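Local coordinates for protein D-glycerate 3-kinase (Cryptococcus neoformans var. grubii serotype A, PDB 6CKG) that probably acts as a kinase that phosphorylates D-glycerate, most likely at the 3-hydroxyl, at residues L32-H35 with R36-N40; P68-L71 with E72-G76; S92-V95 with K96-S100. All coordinates share one frame; numbering follows the deposited sequence.

Interaction 1 of 3, residues L32-H35 with R36-N40; sequences LARH and RSSWN
L32 and R36 touch one turn apart, on the last turns of a helix. Their side chains run side by side and point the same way. CD1 of L32 sits over one face of the R36 guanidinium, above its centre, 3.9 Å from R36 CZ. The methyl group thus backs the flat group while R36 NH2 makes a salt bridge with D175. The R36 chain bends at chi2 (-94°), and its CG rests 3.2 Å from L32 O.

A second pair, R34 and S38, meets through solvent. Water 1 accepts from R34 NH1 at 3.0 Å and donates to S38 OG at 2.7 Å. R34 NH2 is held by OE1 of Q31, one turn earlier. S38 OG, anti to its carbonyl carbon (chi1 -65°), also turns back to lie 2.9 Å from R34 O.

The backbone positions both pairs. R36 N bonds to L32 O, S37 N to A33 O and S38 N to R34 O, the last at 2.8 Å. The next bond, W39 N to H35 O, is weak at 3.1 Å. W39 is where the chain leaves helical geometry, so the bonding frays there. W39 NE1 is hydrogen-bonded to T43 O, and H35 NE2 to P46 O. Both rings therefore hold the loop that follows the helix.

This is the C-terminal end of helix 19-38, at the surface. L32, R34 and H35 all pack on L48, at the start of strand 48-53, and L32 also reaches L77 in the loop between helix 63-75 and strand 79-83.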
ATOM      1  N   LEU A  32      -4.779 -11.713  15.889  1.00 29.17           N
ATOM      2  CA  LEU A  32      -3.590 -12.119  16.637  1.00 26.11           C
ATOM      3  C   LEU A  32      -3.869 -13.359  17.484  1.00 30.95           C
ATOM      4  O   LEU A  32      -3.041 -14.277  17.545  1.00 33.64           O
ATOM      5  CB  LEU A  32      -3.095 -10.971  17.519  1.00 30.86           C
ATOM      6  CG  LEU A  32      -1.857 -11.251  18.409  1.00 33.97           C
ATOM      7  CD1 LEU A  32      -0.646 -11.667  17.566  1.00 27.56           C
ATOM      8  CD2 LEU A  32      -1.490 -10.039  19.255  1.00 33.87           C
ATOM      9  N   ALA A  33      -5.032 -13.406  18.137  1.00 30.24           N
ATOM     10  CA  ALA A  33      -5.368 -14.570  18.958  1.00 37.18           C
ATOM     11  C   ALA A  33      -5.515 -15.830  18.110  1.00 33.38           C
ATOM     12  O   ALA A  33      -5.058 -16.904  18.513  1.00 34.12           O
ATOM     13  CB  ALA A  33      -6.644 -14.311  19.763  1.00 41.33           C
ATOM     14  N   ARG A  34      -6.149 -15.726  16.936  1.00 33.31           N
ATOM     15  CA  ARG A  34      -6.246 -16.873  16.036  1.00 35.80           C
ATOM     16  C   ARG A  34      -4.864 -17.325  15.577  1.00 38.82           C
ATOM     17  O   ARG A  34      -4.549 -18.520  15.584  1.00 41.31           O
ATOM     18  CB  ARG A  34      -7.118 -16.516  14.825  1.00 43.45           C
ATOM     19  CG  ARG A  34      -7.283 -17.645  13.809  1.00 46.74           C
ATOM     20  CD  ARG A  34      -7.641 -17.115  12.418  1.00 52.60           C
ATOM     21  NE  ARG A  34      -6.804 -15.972  12.050  1.00 53.77           N
ATOM     22  CZ  ARG A  34      -5.515 -16.058  11.727  1.00 51.84           C
ATOM     23  NH1 ARG A  34      -4.909 -17.241  11.714  1.00 59.91           N
ATOM     24  NH2 ARG A  34      -4.829 -14.960  11.416  1.00 39.71           N
ATOM     25  N   HIS A  35      -4.040 -16.370  15.141  1.00 33.57           N
ATOM     26  CA  HIS A  35      -2.657 -16.628  14.747  1.00 31.30           C
ATOM     27  C   HIS A  35      -1.896 -17.389  15.828  1.00 34.59           C
ATOM     28  O   HIS A  35      -1.226 -18.389  15.546  1.00 39.83           O
ATOM     29  CB  HIS A  35      -2.005 -15.273  14.440  1.00 34.37           C
ATOM     30  CG  HIS A  35      -0.581 -15.331  13.976  1.00 40.30           C
ATOM     31  ND1 HIS A  35      -0.201 -15.885  12.771  1.00 41.52           N
ATOM     32  CD2 HIS A  35       0.546 -14.815  14.522  1.00 37.62           C
ATOM     33  CE1 HIS A  35       1.104 -15.745  12.615  1.00 42.18           C
ATOM     34  NE2 HIS A  35       1.582 -15.100  13.665  1.00 43.42           N
ATOM     35  N   ARG A  36      -2.008 -16.940  17.084  1.00 34.49           N
ATOM     36  CA  ARG A  36      -1.290 -17.580  18.186  1.00 38.67           C
ATOM     37  C   ARG A  36      -1.848 -18.972  18.488  1.00 47.55           C
ATOM     38  O   ARG A  36      -1.097 -19.876  18.874  1.00 44.67           O
ATOM     39  CB  ARG A  36      -1.355 -16.696  19.435  1.00 43.11           C
ATOM     40  CG  ARG A  36      -0.603 -15.368  19.336  1.00 44.64           C
ATOM     41  CD  ARG A  36       0.812 -15.482  19.896  1.00 45.58           C
ATOM     42  NE  ARG A  36       1.634 -14.301  19.612  1.00 40.03           N
ATOM     43  CZ  ARG A  36       1.648 -13.212  20.375  1.00 38.92           C
ATOM     44  NH1 ARG A  36       0.877 -13.154  21.455  1.00 36.42           N
ATOM     45  NH2 ARG A  36       2.426 -12.183  20.062  1.00 36.34           N
ATOM     46  N   SER A  37      -3.167 -19.159  18.343  1.00 50.70           N
ATOM     47  CA  SER A  37      -3.760 -20.483  18.541  1.00 53.18           C
ATOM     48  C   SER A  37      -3.358 -21.438  17.429  1.00 53.48           C
ATOM     49  O   SER A  37      -3.146 -22.632  17.670  1.00 60.70           O
ATOM     50  CB  SER A  37      -5.286 -20.386  18.598  1.00 52.55           C
ATOM     51  OG  SER A  37      -5.709 -19.723  19.771  1.00 63.17           O
ATOM     52  N   SER A  38      -3.250 -20.925  16.207  1.00 50.85           N
ATOM     53  CA  SER A  38      -2.995 -21.739  15.029  1.00 56.50           C
ATOM     54  C   SER A  38      -1.539 -22.145  14.885  1.00 64.01           C
ATOM     55  O   SER A  38      -1.252 -23.113  14.174  1.00 66.87           O
ATOM     56  CB  SER A  38      -3.419 -20.982  13.768  1.00 54.31           C
ATOM     57  OG  SER A  38      -4.821 -20.752  13.745  1.00 57.93           O
ATOM     58  N   TRP A  39      -0.618 -21.427  15.527  1.00 64.11           N
ATOM     59  CA  TRP A  39       0.806 -21.640  15.288  1.00 59.12           C
ATOM     60  C   TRP A  39       1.219 -23.032  15.754  1.00 63.35           C
ATOM     61  O   TRP A  39       1.178 -23.335  16.951  1.00 59.70           O
ATOM     62  CB  TRP A  39       1.631 -20.544  15.972  1.00 52.47           C
ATOM     63  CG  TRP A  39       3.104 -20.694  15.780  1.00 47.15           C
ATOM     64  CD1 TRP A  39       4.021 -21.046  16.735  1.00 47.63           C
ATOM     65  CD2 TRP A  39       3.841 -20.528  14.558  1.00 41.36           C
ATOM     66  NE1 TRP A  39       5.278 -21.091  16.186  1.00 47.76           N
ATOM     67  CE2 TRP A  39       5.197 -20.783  14.854  1.00 45.09           C
ATOM     68  CE3 TRP A  39       3.488 -20.180  13.249  1.00 44.19           C
ATOM     69  CZ2 TRP A  39       6.199 -20.706  13.890  1.00 47.68           C
ATOM     70  CZ3 TRP A  39       4.491 -20.102  12.290  1.00 48.90           C
ATOM     71  CH2 TRP A  39       5.831 -20.364  12.621  1.00 44.01           C
ATOM     72  N   ASN A  40       1.595 -23.890  14.804  1.00 75.15           N
ATOM     73  CA  ASN A  40       1.863 -25.293  15.103  1.00 87.72           C
ATOM     74  C   ASN A  40       3.304 -25.659  14.777  1.00 95.34           C
ATOM     75  O   ASN A  40       3.557 -26.625  14.050  1.00103.95           O
ATOM     76  CB  ASN A  40       0.899 -26.200  14.329  1.00 85.24           C
TER
HETATM   77  O   HOH W   1      -6.200 -19.995  11.610  1.00 67.93           O

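Interaction 2 of 3, residues P68-L71 with E72-G76; sequences PDYL and EKHYG
P68-L71 continues without a break into E72-G76 as the last turns of a helix, joined by four i to i+4 backbone bonds. E72 N to P68 O is 3.0 Å with an N-H...O angle of 162°, and H74 N to Y70 O is equally straight. Y75 N to L71 O is more bent, and its donor stands above the carbonyl plane. G76 N makes a weak bond to E72 O, and G76 leaves helical geometry with positive phi.

Y70 carries the side-chain contact. H74 turns an edge to one face of the Y70 ring, in an edge-to-face pair with centroids 5.0 Å apart and planes at 60°. CD2 of H74 does the touching, 3.7 Å from Y70 CD2 and toward the rim of the ring. Y70 reaches down the helix because its CG is anti to the backbone N (chi1 -170°). Y75 lies beside Y70 and points the same way. Y70 CE1 comes to the edge of the Y75 ring, 3.7 Å from Y75 CE2. One water joins the two phenols, 2.7 Å from Y70 OH and 2.6 Å from Y75 OH. L71 CD2 adds an apolar contact with Y75.

On another side, D69 OD1 and E72 OE1 lie 4.3 Å apart. These like charges probably repel mildly. E72 OE2 has a partner in L79 N, at the start of the next strand.

Y70, L71 and Y75 pack on helix 19-38, while P68 and L71 touch strand 79-83. Helix 63-75 follows the P-loop (Walker A) sequence after strand 48-53. It forms a beta-alpha-beta crossover to parallel strand 79-83, two places away with strand 176-180 between, consistent with the P-loop kinase fold.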
ATOM      1  N   PRO A  68      -0.873   2.055  15.514  1.00 36.10           N
ATOM      2  CA  PRO A  68       0.237   1.517  16.330  1.00 41.06           C
ATOM      3  C   PRO A  68       0.258   2.030  17.759  1.00 39.45           C
ATOM      4  O   PRO A  68       0.371   1.225  18.696  1.00 41.86           O
ATOM      5  CB  PRO A  68       1.489   1.956  15.554  1.00 41.25           C
ATOM      6  CG  PRO A  68       1.021   2.114  14.145  1.00 39.45           C
ATOM      7  CD  PRO A  68      -0.382   2.633  14.246  1.00 32.88           C
ATOM      8  N   ASP A  69       0.168   3.346  17.964  1.00 38.85           N
ATOM      9  CA  ASP A  69       0.247   3.870  19.330  1.00 40.37           C
ATOM     10  C   ASP A  69      -0.964   3.456  20.154  1.00 34.11           C
ATOM     11  O   ASP A  69      -0.877   3.343  21.380  1.00 37.96           O
ATOM     12  CB  ASP A  69       0.374   5.389  19.317  1.00 52.58           C
ATOM     13  CG  ASP A  69       1.703   5.860  18.766  1.00 67.10           C
ATOM     14  OD1 ASP A  69       2.713   5.141  18.927  1.00 71.15           O
ATOM     15  OD2 ASP A  69       1.735   6.957  18.173  1.00 78.36           O
ATOM     16  N   TYR A  70      -2.096   3.228  19.496  1.00 35.45           N
ATOM     17  CA  TYR A  70      -3.292   2.761  20.187  1.00 37.06           C
ATOM     18  C   TYR A  70      -3.101   1.334  20.694  1.00 38.73           C
ATOM     19  O   TYR A  70      -3.404   1.029  21.856  1.00 37.00           O
ATOM     20  CB  TYR A  70      -4.484   2.857  19.230  1.00 37.97           C
ATOM     21  CG  TYR A  70      -5.831   2.642  19.851  1.00 33.27           C
ATOM     22  CD1 TYR A  70      -6.396   1.373  19.906  1.00 34.88           C
ATOM     23  CD2 TYR A  70      -6.560   3.710  20.355  1.00 33.98           C
ATOM     24  CE1 TYR A  70      -7.645   1.172  20.458  1.00 37.55           C
ATOM     25  CE2 TYR A  70      -7.812   3.511  20.923  1.00 43.43           C
ATOM     26  CZ  TYR A  70      -8.343   2.242  20.972  1.00 41.05           C
ATOM     27  OH  TYR A  70      -9.580   2.043  21.530  1.00 48.48           O
ATOM     28  N   LEU A  71      -2.585   0.444  19.833  1.00 30.26           N
ATOM     29  CA  LEU A  71      -2.370  -0.946  20.235  1.00 30.64           C
ATOM     30  C   LEU A  71      -1.283  -1.061  21.300  1.00 33.20           C
ATOM     31  O   LEU A  71      -1.404  -1.868  22.234  1.00 34.73           O
ATOM     32  CB  LEU A  71      -2.022  -1.796  19.011  1.00 29.54           C
ATOM     33  CG  LEU A  71      -3.203  -2.000  18.046  1.00 35.17           C
ATOM     34  CD1 LEU A  71      -2.802  -2.730  16.758  1.00 32.83           C
ATOM     35  CD2 LEU A  71      -4.333  -2.731  18.755  1.00 32.18           C
ATOM     36  N   GLU A  72      -0.213  -0.263  21.181  1.00 30.46           N
ATOM     37  CA  GLU A  72       0.866  -0.320  22.161  1.00 33.80           C
ATOM     38  C   GLU A  72       0.405   0.222  23.503  1.00 37.39           C
ATOM     39  O   GLU A  72       0.709  -0.357  24.554  1.00 40.12           O
ATOM     40  CB  GLU A  72       2.097   0.454  21.669  1.00 36.81           C
ATOM     41  CG  GLU A  72       2.717  -0.078  20.358  1.00 44.73           C
ATOM     42  CD  GLU A  72       4.149   0.401  20.107  1.00 55.99           C
ATOM     43  OE1 GLU A  72       4.459   1.564  20.456  1.00 59.11           O
ATOM     44  OE2 GLU A  72       4.960  -0.395  19.561  1.00 47.03           O
ATOM     45  N   LYS A  73      -0.359   1.313  23.487  1.00 37.80           N
ATOM     46  CA  LYS A  73      -0.714   1.961  24.740  1.00 39.16           C
ATOM     47  C   LYS A  73      -1.835   1.225  25.458  1.00 41.89           C
ATOM     48  O   LYS A  73      -1.754   1.004  26.668  1.00 40.34           O
ATOM     49  CB  LYS A  73      -1.112   3.419  24.499  1.00 37.25           C
ATOM     50  CG  LYS A  73      -1.502   4.157  25.779  1.00 44.19           C
ATOM     51  CD  LYS A  73      -2.268   5.429  25.473  1.00 53.96           C
ATOM     52  CE  LYS A  73      -2.868   6.029  26.736  1.00 66.55           C
ATOM     53  NZ  LYS A  73      -1.821   6.569  27.649  1.00 73.68           N
ATOM     54  N   HIS A  74      -2.887   0.843  24.736  1.00 39.55           N
ATOM     55  CA  HIS A  74      -4.073   0.283  25.371  1.00 43.62           C
ATOM     56  C   HIS A  74      -4.110  -1.241  25.387  1.00 36.15           C
ATOM     57  O   HIS A  74      -4.867  -1.810  26.174  1.00 41.49           O
ATOM     58  CB  HIS A  74      -5.337   0.813  24.685  1.00 39.95           C
ATOM     59  CG  HIS A  74      -5.523   2.287  24.840  1.00 40.87           C
ATOM     60  ND1 HIS A  74      -5.725   2.887  26.065  1.00 46.24           N
ATOM     61  CD2 HIS A  74      -5.534   3.285  23.926  1.00 45.35           C
ATOM     62  CE1 HIS A  74      -5.849   4.190  25.898  1.00 50.14           C
ATOM     63  NE2 HIS A  74      -5.734   4.459  24.609  1.00 45.43           N
ATOM     64  N   TYR A  75      -3.317  -1.915  24.553  1.00 38.69           N
ATOM     65  CA  TYR A  75      -3.346  -3.370  24.499  1.00 40.78           C
ATOM     66  C   TYR A  75      -1.968  -3.996  24.670  1.00 39.22           C
ATOM     67  O   TYR A  75      -1.815  -5.197  24.416  1.00 34.97           O
ATOM     68  CB  TYR A  75      -4.011  -3.828  23.190  1.00 42.51           C
ATOM     69  CG  TYR A  75      -5.441  -3.378  23.214  1.00 41.08           C
ATOM     70  CD1 TYR A  75      -6.375  -4.022  24.027  1.00 33.00           C
ATOM     71  CD2 TYR A  75      -5.841  -2.243  22.518  1.00 45.93           C
ATOM     72  CE1 TYR A  75      -7.670  -3.577  24.096  1.00 36.31           C
ATOM     73  CE2 TYR A  75      -7.140  -1.793  22.579  1.00 46.07           C
ATOM     74  CZ  TYR A  75      -8.049  -2.466  23.368  1.00 43.06           C
ATOM     75  OH  TYR A  75      -9.336  -2.013  23.443  1.00 44.36           O
ATOM     76  N   GLY A  76      -0.973  -3.217  25.099  1.00 39.92           N
ATOM     77  CA  GLY A  76       0.335  -3.739  25.450  1.00 35.83           C
ATOM     78  C   GLY A  76       1.075  -4.434  24.327  1.00 30.79           C
ATOM     79  O   GLY A  76       1.996  -5.209  24.589  1.00 35.43           O
TER
HETATM   80  O   HOH W   2     -10.355  -0.565  21.567  1.00 56.41           O

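Interaction 3 of 3, residues S92-V95 with K96-S100; sequences SDQV and KLSQS
The Q94 carboxamide meets S98 and L97 one turn further along the helix. Q94 NE2 lies 3.0 Å from S98 OG, while Q94 OE1 comes 3.9 Å from L97 CD2, so both ends of the amide have a neighbour. The Q94 chain folds forward to get there, bending at chi2 (61°). S98 OG is hydrogen-bonded to L107 O, and Q94 NE2 has a weak bond to the same carbonyl. The second flat group is the Q99 amide, which crosses V95. Q99 NE2 is 3.7 Å from V95 CG1, and Q99 CG lies close to V95 O.

On a different side of the helix, one water gathers three polar groups. Water 3 donates to D93 OD1 at 2.6 Å, accepts from K96 NZ at 2.9 Å, and is also hydrogen-bonded to S92 OG. D93 OD1 and K96 NZ stand 4.5 Å apart, beyond a salt bridge, so the water mediates between the opposite charges. K96 reaches it with an extended chain. Its CG is anti to the carbonyl carbon (chi1 -76°) and beside the backbone N, so the chain runs back past S92 O.

The backbone is regular. K96 N, L97 N, S98 N and Q99 N bond to S92 O, D93 O, Q94 O and V95 O in turn. The S98 bond is the straightest, at 169°. Near the C-terminal end, S100 OG donates to L97 O at 2.8 Å.

Q94 and L97 face L89 in the loop before the helix and T115 in the loop after it. D93 N bonds to T90 OG1, just before the helix. These are the i to i+3 and i to i+4 contacts of a short surface alpha-helix, 91-100, with a water-bridged polar cluster on one side and side chains touching nearby loops on another.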
ATOM      1  N   SER A  92      19.015   6.349  -8.113  1.00 29.88           N
ATOM      2  CA  SER A  92      19.839   5.800  -9.189  1.00 30.43           C
ATOM      3  C   SER A  92      19.128   4.653  -9.906  1.00 29.59           C
ATOM      4  O   SER A  92      19.109   4.589 -11.145  1.00 31.69           O
ATOM      5  CB  SER A  92      21.188   5.341  -8.632  1.00 33.74           C
ATOM      6  OG  SER A  92      22.070   5.070  -9.695  1.00 34.12           O
ATOM      7  N   ASP A  93      18.534   3.740  -9.140  1.00 27.33           N
ATOM      8  CA  ASP A  93      17.821   2.602  -9.717  1.00 33.52           C
ATOM      9  C   ASP A  93      16.573   3.042 -10.468  1.00 34.65           C
ATOM     10  O   ASP A  93      16.225   2.449 -11.494  1.00 34.74           O
ATOM     11  CB  ASP A  93      17.435   1.607  -8.621  1.00 25.91           C
ATOM     12  CG  ASP A  93      18.586   0.698  -8.221  1.00 36.84           C
ATOM     13  OD1 ASP A  93      19.683   0.806  -8.810  1.00 38.85           O
ATOM     14  OD2 ASP A  93      18.386  -0.130  -7.314  1.00 40.81           O
ATOM     15  N   GLN A  94      15.861   4.052  -9.948  1.00 31.98           N
ATOM     16  CA  GLN A  94      14.685   4.562 -10.648  1.00 29.65           C
ATOM     17  C   GLN A  94      15.078   5.193 -11.979  1.00 33.38           C
ATOM     18  O   GLN A  94      14.375   5.027 -12.982  1.00 31.92           O
ATOM     19  CB  GLN A  94      13.941   5.573  -9.774  1.00 27.94           C
ATOM     20  CG  GLN A  94      12.828   6.314 -10.510  1.00 28.80           C
ATOM     21  CD  GLN A  94      11.743   5.389 -11.034  1.00 32.28           C
ATOM     22  OE1 GLN A  94      11.229   4.535 -10.303  1.00 28.16           O
ATOM     23  NE2 GLN A  94      11.388   5.553 -12.309  1.00 27.04           N
ATOM     24  N   VAL A  95      16.199   5.919 -12.005  1.00 33.21           N
ATOM     25  CA  VAL A  95      16.685   6.491 -13.256  1.00 33.42           C
ATOM     26  C   VAL A  95      16.986   5.380 -14.257  1.00 37.04           C
ATOM     27  O   VAL A  95      16.628   5.477 -15.433  1.00 36.58           O
ATOM     28  CB  VAL A  95      17.909   7.386 -12.995  1.00 34.92           C
ATOM     29  CG1 VAL A  95      18.633   7.761 -14.301  1.00 40.90           C
ATOM     30  CG2 VAL A  95      17.483   8.639 -12.251  1.00 39.10           C
ATOM     31  N   LYS A  96      17.612   4.293 -13.793  1.00 36.88           N
ATOM     32  CA  LYS A  96      17.885   3.160 -14.670  1.00 36.95           C
ATOM     33  C   LYS A  96      16.596   2.583 -15.222  1.00 38.91           C
ATOM     34  O   LYS A  96      16.509   2.285 -16.418  1.00 40.32           O
ATOM     35  CB  LYS A  96      18.681   2.088 -13.926  1.00 35.18           C
ATOM     36  CG  LYS A  96      20.153   2.450 -13.740  1.00 42.79           C
ATOM     37  CD  LYS A  96      20.897   1.433 -12.896  1.00 43.37           C
ATOM     38  CE  LYS A  96      22.395   1.796 -12.807  1.00 49.92           C
ATOM     39  NZ  LYS A  96      23.094   1.053 -11.722  1.00 50.80           N
ATOM     40  N   LEU A  97      15.573   2.454 -14.373  1.00 32.31           N
ATOM     41  CA  LEU A  97      14.276   1.951 -14.818  1.00 33.84           C
ATOM     42  C   LEU A  97      13.658   2.874 -15.859  1.00 37.65           C
ATOM     43  O   LEU A  97      13.195   2.418 -16.911  1.00 36.94           O
ATOM     44  CB  LEU A  97      13.342   1.787 -13.614  1.00 31.73           C
ATOM     45  CG  LEU A  97      11.884   1.427 -13.897  1.00 35.52           C
ATOM     46  CD1 LEU A  97      11.814   0.079 -14.598  1.00 37.48           C
ATOM     47  CD2 LEU A  97      11.116   1.416 -12.596  1.00 33.38           C
ATOM     48  N   SER A  98      13.642   4.182 -15.585  1.00 36.76           N
ATOM     49  CA  SER A  98      13.089   5.126 -16.552  1.00 42.35           C
ATOM     50  C   SER A  98      13.808   5.018 -17.887  1.00 41.53           C
ATOM     51  O   SER A  98      13.163   4.997 -18.940  1.00 38.43           O
ATOM     52  CB  SER A  98      13.175   6.558 -16.018  1.00 40.71           C
ATOM     53  OG  SER A  98      12.308   6.723 -14.902  1.00 47.25           O
ATOM     54  N   GLN A  99      15.140   4.921 -17.859  1.00 41.54           N
ATOM     55  CA  GLN A  99      15.923   4.882 -19.093  1.00 39.02           C
ATOM     56  C   GLN A  99      15.679   3.609 -19.883  1.00 39.36           C
ATOM     57  O   GLN A  99      15.816   3.611 -21.109  1.00 39.49           O
ATOM     58  CB  GLN A  99      17.413   4.988 -18.797  1.00 45.86           C
ATOM     59  CG  GLN A  99      17.895   6.321 -18.291  1.00 55.98           C
ATOM     60  CD  GLN A  99      19.366   6.265 -17.957  1.00 63.31           C
ATOM     61  OE1 GLN A  99      19.959   5.180 -17.920  1.00 62.87           O
ATOM     62  NE2 GLN A  99      19.970   7.426 -17.721  1.00 70.76           N
ATOM     63  N   SER A 100      15.337   2.512 -19.210  1.00 44.59           N
ATOM     64  CA  SER A 100      15.089   1.260 -19.908  1.00 46.48           C
ATOM     65  C   SER A 100      13.686   1.183 -20.494  1.00 49.44           C
ATOM     66  O   SER A 100      13.403   0.259 -21.264  1.00 47.03           O
ATOM     67  CB  SER A 100      15.327   0.078 -18.959  1.00 45.08           C
ATOM     68  OG  SER A 100      14.369   0.047 -17.922  1.00 46.22           O
TER
HETATM   69  O   HOH W   3      21.830   2.227  -9.369  1.00 37.81           O

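How the interactions relate
From the N terminus the three contacts come in series. None nests in or crosses another. Each lies within one helix or at its end, so each closes only turns of that helix and no long loop. Interaction 1 ends helix 19-38, a loop ahead of strand 48-53. Interaction 2 ends helix 63-75, just before strand 79-83. Their centres are 20 Å apart and their nearest atoms about 7 Å, on the same side of the chain's centre. Helix 19-38 joins them indirectly, since residues of interaction 2 pack on its earlier turns. Interaction 3, on helix 91-100, lies on the opposite side, with its centre about 40 Å from that of interaction 2.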